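Local coordinates for catechol 2,3-dioxygenase (Pseudomonas sp. KL28, PDB 3HPY), which probably cleaves catechol with dioxygen to (2Z,4E)-2-hydroxy-6-oxohexa-2,4-dienoate, as an iron-dependent extradiol dioxygenase that assembles as a homotetramer, at residues V108-E111 with L117-L120; K46-R51 with A141-G146. All blocks are in the same frame, centred on the assembly; numbering follows the deposited sequence.

Contact 1: V108-E111 with L117-L120; sequences VRFE and LIEL
V108-E111 and L117-L120 run antiparallel, their axes 4.6 Å apart, with V108/L120 and F110/I118 as hydrogen-bonded pairs and R109/E119 and E111/L117 as the non-hydrogen-bonded pairs beside them. The bond from V108 N to L120 O is short, 2.7 Å. On one face of the ladder R109 and E119 lie side by side and form a salt bridge. R109 turns its NE edge to the carboxylate, and a single oxygen takes both bonds: NE to E119 OE2 at 3.0 Å and NH2 to the same atom at 2.8 Å. The guanidinium and carboxylate planes are nearly parallel, 4° apart, but OE2 lies somewhat out of the guanidinium plane; the bend of the arginine chain at chi3 (-61°) brings the group round to its partner. R107 makes a second salt bridge to OE2, so two arginines gather round this one carboxylate oxygen, while F68 gives R109 a cation-pi partner. L117 CD2 packs against the aliphatic part of E111, 3.6 Å from its CG. On the other face V108, F110, I118 and L120 present apolar side chains. One face of the F110 ring lies over I118 in a CH-pi contact, with I118 CB 3.9 Å from the centroid and displaced toward the CZ end. Helix 76-89 covers this side through L79 and L86. The pairing is a beta hairpin within the N-terminal sheet of a vicinal oxygen chelate fold.

Contact 2: K46-R51 with A141-G146; sequences KCWDER and AQREHG
W48 meets Q142 and R143 with its CB and one face of its indole, and these three residues account for the whole interface. The tryptophan sits in a type I beta turn from C47 to E50, and its chi1 of 72° sets CG between the backbone N and the carbonyl carbon, with the ring standing against the opposing loop. Near the base of the ring the touch is aliphatic: W48 CB lies 3.6 Å from Q142 CB. Further out, the backbone of the second loop passes over the indole, and R143 CA makes a CH-pi contact 4.1 Å from the centroid of the five-membered ring. R143 runs alongside the ring, its CG 3.9 Å from W48 CZ2, and leads its guanidinium away, the planes of the two groups 87° apart. That group finds a cation-pi partner in W139. The opposite indole face is covered by D49 CB, so the ring is held between its own turn and the 141-146 loop.

This is a loop-to-loop contact of a two-domain extradiol dioxygenase: the turn follows strand 43-46 of the N-terminal VOC sheet, and its partner belongs to the connection leading to strand 151-159 of the second sheet. K46, just before the turn, ties it together: NZ bonds to C47 O at 2.9 Å and, from above the carbonyl plane, to E50 O at 2.8 Å. C47 N meets E50 OE1 from above the carboxylate plane, at 2.9 Å. D49 forms a salt bridge with R252 of a neighbouring subunit, and E144 one with R229 of another neighbouring subunit.

Overall arrangement
Contact 1 and contact 2 illustrate local and long-range closure in one chain. The hairpin of contact 1 is nested within the 89 residues that separate the segments of contact 2. Their centres are 28 Å apart and their nearest atoms about 14 Å, so they do not touch; the hairpin lies toward one end of the N-terminal sheet, and the turn of contact 2 follows strand 43-46 toward the other. Iron is held by H154, H216 and E267 beside bound 4-methylcatechol. The side chain of I118 in contact 1 is about 11 Å from that of H154, while contact 2 lies away from this site. No other chain of the assembly touches contact 1, in contrast to contact 2.

Contact 1: V108-E111 with L117-L120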
loop_
_atom_site.group_PDB
_atom_site.type_symbol
_atom_site.label_atom_id
_atom_site.label_comp_id
_atom_site.label_asym_id
_atom_site.label_seq_id
_atom_site.Cartn_x
_atom_site.Cartn_y
_atom_site.Cartn_z
ATOM N N VAL C 108 33.903 16.214 -16.296
ATOM C CA VAL C 108 34.867 15.366 -16.981
ATOM C C VAL C 108 34.075 14.326 -17.761
ATOM O O VAL C 108 33.284 13.590 -17.174
ATOM C CB VAL C 108 35.776 14.647 -15.967
ATOM C CG1 VAL C 108 36.902 13.939 -16.684
ATOM C CG2 VAL C 108 36.320 15.645 -14.963
ATOM N N ARG C 109 34.269 14.277 -19.079
ATOM C CA ARG C 109 33.550 13.314 -19.904
ATOM C C ARG C 109 34.496 12.355 -20.608
ATOM O O ARG C 109 35.558 12.751 -21.076
ATOM C CB ARG C 109 32.687 14.026 -20.953
ATOM C CG ARG C 109 31.760 13.086 -21.724
ATOM C CD ARG C 109 31.118 13.772 -22.924
ATOM N NE ARG C 109 30.285 14.916 -22.556
ATOM C CZ ARG C 109 29.689 15.712 -23.439
ATOM N NH1 ARG C 109 29.834 15.490 -24.738
ATOM N NH2 ARG C 109 28.946 16.733 -23.026
ATOM N N PHE C 110 34.107 11.086 -20.664
ATOM C CA PHE C 110 34.921 10.076 -21.318
ATOM C C PHE C 110 34.002 9.055 -21.980
ATOM O O PHE C 110 32.795 9.039 -21.723
ATOM C CB PHE C 110 35.845 9.405 -20.297
ATOM C CG PHE C 110 35.119 8.659 -19.209
ATOM C CD1 PHE C 110 34.766 7.321 -19.377
ATOM C CD2 PHE C 110 34.790 9.296 -18.012
ATOM C CE1 PHE C 110 34.098 6.625 -18.367
ATOM C CE2 PHE C 110 34.122 8.608 -16.997
ATOM C CZ PHE C 110 33.777 7.271 -17.176
ATOM N N GLU C 111 34.566 8.218 -22.846
ATOM C CA GLU C 111 33.772 7.212 -23.539
ATOM C C GLU C 111 34.145 5.823 -23.039
ATOM O O GLU C 111 35.326 5.513 -22.845
ATOM C CB GLU C 111 34.002 7.294 -25.056
ATOM C CG GLU C 111 33.004 6.480 -25.890
ATOM C CD GLU C 111 33.347 6.436 -27.375
ATOM O OE1 GLU C 111 33.573 7.509 -27.978
ATOM O OE2 GLU C 111 33.382 5.319 -27.939
ATOM N N LEU C 117 28.846 7.623 -23.510
ATOM C CA LEU C 117 29.594 8.734 -22.940
ATOM C C LEU C 117 29.163 8.947 -21.491
ATOM O O LEU C 117 27.975 9.040 -21.198
ATOM C CB LEU C 117 29.339 10.015 -23.737
ATOM C CG LEU C 117 29.469 9.917 -25.259
ATOM C CD1 LEU C 117 29.363 11.305 -25.864
ATOM C CD2 LEU C 117 30.791 9.276 -25.625
ATOM N N ILE C 118 30.137 9.025 -20.592
ATOM C CA ILE C 118 29.865 9.224 -19.175
ATOM C C ILE C 118 30.413 10.578 -18.738
ATOM O O ILE C 118 31.428 11.041 -19.252
ATOM C CB ILE C 118 30.537 8.121 -18.335
ATOM C CG1 ILE C 118 30.185 6.747 -18.905
ATOM C CG2 ILE C 118 30.088 8.217 -16.887
ATOM C CD1 ILE C 118 28.726 6.371 -18.783
ATOM N N GLU C 119 29.732 11.215 -17.796
ATOM C CA GLU C 119 30.165 12.511 -17.296
ATOM C C GLU C 119 30.300 12.491 -15.778
ATOM O O GLU C 119 29.575 11.776 -15.096
ATOM C CB GLU C 119 29.167 13.600 -17.701
ATOM C CG GLU C 119 29.480 14.290 -19.020
ATOM C CD GLU C 119 28.555 15.454 -19.290
ATOM O OE1 GLU C 119 28.042 16.045 -18.315
ATOM O OE2 GLU C 119 28.348 15.794 -20.477
ATOM N N LEU C 120 31.240 13.276 -15.267
ATOM C CA LEU C 120 31.481 13.393 -13.831
ATOM C C LEU C 120 31.597 14.884 -13.522
ATOM O O LEU C 120 32.368 15.594 -14.169
ATOM C CB LEU C 120 32.785 12.678 -13.449
ATOM C CG LEU C 120 32.741 11.266 -12.851
ATOM C CD1 LEU C 120 31.746 10.383 -13.574
ATOM C CD2 LEU C 120 34.122 10.674 -12.925
#

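Contact 2: K46-R51 with A141-G146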
loop_
_atom_site.group_PDB
_atom_site.type_symbol
_atom_site.label_atom_id
_atom_site.label_comp_id
_atom_site.label_asym_id
_atom_site.label_seq_id
_atom_site.Cartn_x
_atom_site.Cartn_y
_atom_site.Cartn_z
ATOM N N LYS C 46 13.946 18.206 -13.418
ATOM C CA LYS C 46 14.414 17.567 -12.190
ATOM C C LYS C 46 13.204 16.959 -11.473
ATOM O O LYS C 46 12.060 17.333 -11.746
ATOM C CB LYS C 46 15.090 18.580 -11.266
ATOM C CG LYS C 46 14.124 19.540 -10.573
ATOM C CD LYS C 46 14.879 20.455 -9.631
ATOM C CE LYS C 46 15.192 19.753 -8.313
ATOM N NZ LYS C 46 13.951 19.666 -7.471
ATOM N N CYS C 47 13.448 16.010 -10.577
ATOM C CA CYS C 47 12.353 15.407 -9.824
ATOM C C CYS C 47 12.020 16.421 -8.739
ATOM O O CYS C 47 12.920 17.082 -8.219
ATOM C CB CYS C 47 12.797 14.075 -9.224
ATOM S SG CYS C 47 13.129 12.798 -10.475
ATOM N N TRP C 48 10.738 16.562 -8.405
ATOM C CA TRP C 48 10.347 17.542 -7.402
ATOM C C TRP C 48 11.094 17.413 -6.083
ATOM O O TRP C 48 11.348 18.422 -5.425
ATOM C CB TRP C 48 8.840 17.488 -7.127
ATOM C CG TRP C 48 8.390 16.265 -6.369
ATOM C CD1 TRP C 48 7.992 15.065 -6.898
ATOM C CD2 TRP C 48 8.324 16.117 -4.940
ATOM N NE1 TRP C 48 7.683 14.180 -5.884
ATOM C CE2 TRP C 48 7.880 14.798 -4.674
ATOM C CE3 TRP C 48 8.603 16.967 -3.861
ATOM C CZ2 TRP C 48 7.702 14.313 -3.368
ATOM C CZ3 TRP C 48 8.421 16.477 -2.547
ATOM C CH2 TRP C 48 7.980 15.165 -2.322
ATOM N N ASP C 49 11.463 16.188 -5.704
ATOM C CA ASP C 49 12.141 15.973 -4.421
ATOM C C ASP C 49 13.667 16.127 -4.410
ATOM O O ASP C 49 14.262 16.173 -3.337
ATOM C CB ASP C 49 11.762 14.598 -3.842
ATOM C CG ASP C 49 11.556 14.633 -2.328
ATOM O OD1 ASP C 49 11.677 15.720 -1.725
ATOM O OD2 ASP C 49 11.261 13.574 -1.730
ATOM N N GLU C 50 14.306 16.206 -5.575
ATOM C CA GLU C 50 15.765 16.369 -5.602
ATOM C C GLU C 50 16.040 17.810 -5.242
ATOM O O GLU C 50 15.112 18.609 -5.193
ATOM C CB GLU C 50 16.336 16.087 -6.992
ATOM C CG GLU C 50 15.990 14.718 -7.522
ATOM C CD GLU C 50 16.429 14.518 -8.963
ATOM O OE1 GLU C 50 16.168 15.418 -9.798
ATOM O OE2 GLU C 50 17.022 13.456 -9.256
ATOM N N ARG C 51 17.302 18.151 -5.002
ATOM C CA ARG C 51 17.631 19.525 -4.646
ATOM C C ARG C 51 18.409 20.272 -5.725
ATOM O O ARG C 51 18.359 21.503 -5.792
ATOM C CB ARG C 51 18.413 19.551 -3.323
ATOM C CG ARG C 51 17.684 18.821 -2.207
ATOM C CD ARG C 51 18.201 19.181 -0.833
ATOM N NE ARG C 51 17.538 18.371 0.183
ATOM C CZ ARG C 51 17.783 18.454 1.485
ATOM N NH1 ARG C 51 18.682 19.317 1.941
ATOM N NH2 ARG C 51 17.129 17.670 2.326
ATOM N N ALA C 141 1.938 19.723 -3.386
ATOM C CA ALA C 141 1.209 19.495 -4.629
ATOM C C ALA C 141 2.082 18.918 -5.736
ATOM O O ALA C 141 1.592 18.209 -6.608
ATOM C CB ALA C 141 0.572 20.794 -5.098
ATOM N N GLN C 142 3.373 19.221 -5.702
ATOM C CA GLN C 142 4.287 18.713 -6.713
ATOM C C GLN C 142 4.198 17.189 -6.811
ATOM O O GLN C 142 4.277 16.634 -7.906
ATOM C CB GLN C 142 5.731 19.129 -6.391
ATOM C CG GLN C 142 5.984 20.645 -6.456
ATOM C CD GLN C 142 7.403 21.031 -6.042
ATOM O OE1 GLN C 142 7.783 20.890 -4.880
ATOM N NE2 GLN C 142 8.192 21.516 -7.001
ATOM N N ARG C 143 4.015 16.531 -5.669
ATOM C CA ARG C 143 3.936 15.071 -5.593
ATOM C C ARG C 143 2.744 14.494 -6.345
ATOM O O ARG C 143 2.712 13.307 -6.672
ATOM C CB ARG C 143 3.858 14.622 -4.128
ATOM C CG ARG C 143 4.025 13.121 -3.935
ATOM C CD ARG C 143 3.818 12.673 -2.484
ATOM N NE ARG C 143 2.418 12.740 -2.065
ATOM C CZ ARG C 143 1.921 12.074 -1.025
ATOM N NH1 ARG C 143 2.708 11.294 -0.299
ATOM N NH2 ARG C 143 0.634 12.176 -0.718
ATOM N N GLU C 144 1.760 15.333 -6.624
ATOM C CA GLU C 144 0.566 14.864 -7.303
ATOM C C GLU C 144 0.468 15.340 -8.739
ATOM O O GLU C 144 -0.527 15.087 -9.414
ATOM C CB GLU C 144 -0.664 15.308 -6.514
ATOM C CG GLU C 144 -0.582 14.920 -5.049
ATOM C CD GLU C 144 -1.784 15.370 -4.251
ATOM O OE1 GLU C 144 -2.852 14.743 -4.378
ATOM O OE2 GLU C 144 -1.664 16.357 -3.498
ATOM N N HIS C 145 1.500 16.033 -9.206
ATOM C CA HIS C 145 1.507 16.536 -10.572
ATOM C C HIS C 145 2.049 15.439 -11.467
ATOM O O HIS C 145 3.260 15.206 -11.520
ATOM C CB HIS C 145 2.386 17.782 -10.673
ATOM C CG HIS C 145 2.414 18.390 -12.040
ATOM N ND1 HIS C 145 1.328 19.031 -12.591
ATOM C CD2 HIS C 145 3.408 18.479 -12.953
ATOM C CE1 HIS C 145 1.650 19.495 -13.785
ATOM N NE2 HIS C 145 2.909 19.173 -14.029
ATOM N N GLY C 146 1.150 14.764 -12.172
ATOM C CA GLY C 146 1.578 13.673 -13.023
ATOM C C GLY C 146 2.142 12.584 -12.131
ATOM O O GLY C 146 1.874 12.565 -10.933
#